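Local coordinates for Ras GTPase-activating-like protein IQGAP2 (PDB 5CJP) that probably binds the GTP-loaded form of a Rho-family GTPase such as Cdc42 through its GAP-related domain, as part of a cytoskeletal scaffold protein, at residues 242-245 / 246-250. Numbering follows the deposited sequence.
Sequences IVAP and DGFDI
Ala244 and Pro245 turn their carbonyls onto the amides of Phe248 and Ile250, so that the chain leaving helix 222-243 coils into one short helical turn: an alpha-turn overlapped by a pi-turn. Ala244 has left helical phi/psi, whereas Pro245, Asp246 and Gly247 return to it. Phe248 N donates to Ala244 O over 3.0 Å, and Gly247 N adds a weak second bond to the same oxygen. Ile250 N reaches Pro245 O at 2.8 Å in a nearly straight bond (N-H...O 168°). Asp249, with positive phi, brings that amide round.

Proline suits the place just after the first carbonyl of the alpha-turn, where its ring fixes phi near the helical value. It cannot donate the N-H that would prolong helix 222-243, and it disfavours helical angles in the residue before it; both fit Ala244 leaving the helix. Its CB lies 3.6 Å from Ile250 CB, an apolar contact continued by Val118 and Leu114 of helix 111-123, which cover Pro245 and Ile250 respectively. Asp246 places CG between its backbone N and carbonyl carbon (chi1 52°). This folds the carboxylate back against the Ala244 backbone, with OD1 3.3 Å from Ala244 C. The same OD1 forms a salt bridge with Arg264 of helix 261-278, whose NE bonds to Val243 O, while the Asp249 carboxylate is paired with Arg111.

Ala244 and Phe248 also touch the chain of another protein in the complex, making this loop of the GAP-like domain part of the binding surface. Ala244's small methyl lies 4.0 Å from Phe248 CD1. With CG anti to the carbonyl carbon (chi1 -68°), Phe248 brings the CD1 edge of its ring to Ala244 O, which lies in the ring plane 3.4 Å from CD1.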
loop_
_atom_site.group_PDB
_atom_site.type_symbol
_atom_site.label_atom_id
_atom_site.label_comp_id
_atom_site.label_asym_id
_atom_site.label_seq_id
_atom_site.Cartn_x
_atom_site.Cartn_y
_atom_site.Cartn_z
ATOM N N ILE E 242 -10.416 -20.093 -20.059
ATOM C CA ILE E 242 -11.543 -20.997 -20.048
ATOM C C ILE E 242 -11.203 -22.156 -19.088
ATOM O O ILE E 242 -12.008 -22.539 -18.244
ATOM C CB ILE E 242 -11.810 -21.540 -21.461
ATOM C CG1 ILE E 242 -12.326 -20.409 -22.355
ATOM C CG2 ILE E 242 -12.794 -22.700 -21.410
ATOM C CD1 ILE E 242 -12.296 -20.765 -23.802
ATOM N N VAL E 243 -9.993 -22.692 -19.212
ATOM C CA VAL E 243 -9.535 -23.796 -18.380
ATOM C C VAL E 243 -9.264 -23.401 -16.933
ATOM O O VAL E 243 -9.434 -24.205 -16.018
ATOM C CB VAL E 243 -8.259 -24.409 -18.972
ATOM C CG1 VAL E 243 -7.561 -25.292 -17.939
ATOM C CG2 VAL E 243 -8.612 -25.215 -20.202
ATOM N N ALA E 244 -8.829 -22.170 -16.719
ATOM C CA ALA E 244 -8.553 -21.721 -15.361
ATOM C C ALA E 244 -9.150 -20.353 -15.087
ATOM O O ALA E 244 -8.426 -19.384 -14.920
ATOM C CB ALA E 244 -7.049 -21.691 -15.110
ATOM N N PRO E 245 -10.487 -20.259 -15.048
ATOM C CA PRO E 245 -11.127 -18.972 -14.782
ATOM C C PRO E 245 -10.814 -18.470 -13.383
ATOM O O PRO E 245 -10.927 -17.282 -13.107
ATOM C CB PRO E 245 -12.612 -19.275 -14.977
ATOM C CG PRO E 245 -12.713 -20.728 -14.656
ATOM C CD PRO E 245 -11.499 -21.293 -15.326
ATOM N N ASP E 246 -10.421 -19.377 -12.498
ATOM C CA ASP E 246 -10.092 -19.014 -11.124
ATOM C C ASP E 246 -8.706 -18.410 -11.071
ATOM O O ASP E 246 -8.421 -17.551 -10.234
ATOM C CB ASP E 246 -10.156 -20.251 -10.232
ATOM C CG ASP E 246 -9.334 -21.407 -10.782
ATOM O OD1 ASP E 246 -9.265 -21.570 -12.021
ATOM O OD2 ASP E 246 -8.768 -22.172 -9.974
ATOM N N GLY E 247 -7.846 -18.871 -11.974
ATOM C CA GLY E 247 -6.480 -18.382 -12.038
ATOM C C GLY E 247 -6.365 -17.076 -12.803
ATOM O O GLY E 247 -5.616 -16.186 -12.420
ATOM N N PHE E 248 -7.118 -16.944 -13.884
ATOM C CA PHE E 248 -7.062 -15.725 -14.671
ATOM C C PHE E 248 -8.174 -14.738 -14.357
ATOM O O PHE E 248 -8.569 -13.948 -15.212
ATOM C CB PHE E 248 -7.048 -16.071 -16.156
ATOM C CG PHE E 248 -5.798 -16.751 -16.586
ATOM C CD1 PHE E 248 -5.617 -18.113 -16.343
ATOM C CD2 PHE E 248 -4.746 -16.016 -17.150
ATOM C CE1 PHE E 248 -4.403 -18.734 -16.649
ATOM C CE2 PHE E 248 -3.525 -16.626 -17.463
ATOM C CZ PHE E 248 -3.349 -17.981 -17.213
ATOM N N ASP E 249 -8.664 -14.790 -13.121
ATOM C CA ASP E 249 -9.716 -13.899 -12.631
ATOM C C ASP E 249 -10.895 -13.663 -13.577
ATOM O O ASP E 249 -11.237 -12.520 -13.883
ATOM C CB ASP E 249 -9.110 -12.549 -12.250
ATOM C CG ASP E 249 -10.042 -11.705 -11.398
ATOM O OD1 ASP E 249 -11.269 -11.952 -11.420
ATOM O OD2 ASP E 249 -9.543 -10.785 -10.716
ATOM N N ILE E 250 -11.520 -14.742 -14.034
ATOM C CA ILE E 250 -12.676 -14.627 -14.916
ATOM C C ILE E 250 -13.892 -14.658 -14.005
ATOM O O ILE E 250 -14.918 -14.030 -14.288
ATOM C CB ILE E 250 -12.760 -15.808 -15.895
ATOM C CG1 ILE E 250 -11.503 -15.830 -16.761
ATOM C CG2 ILE E 250 -14.026 -15.715 -16.745
ATOM C CD1 ILE E 250 -11.301 -14.587 -17.513
#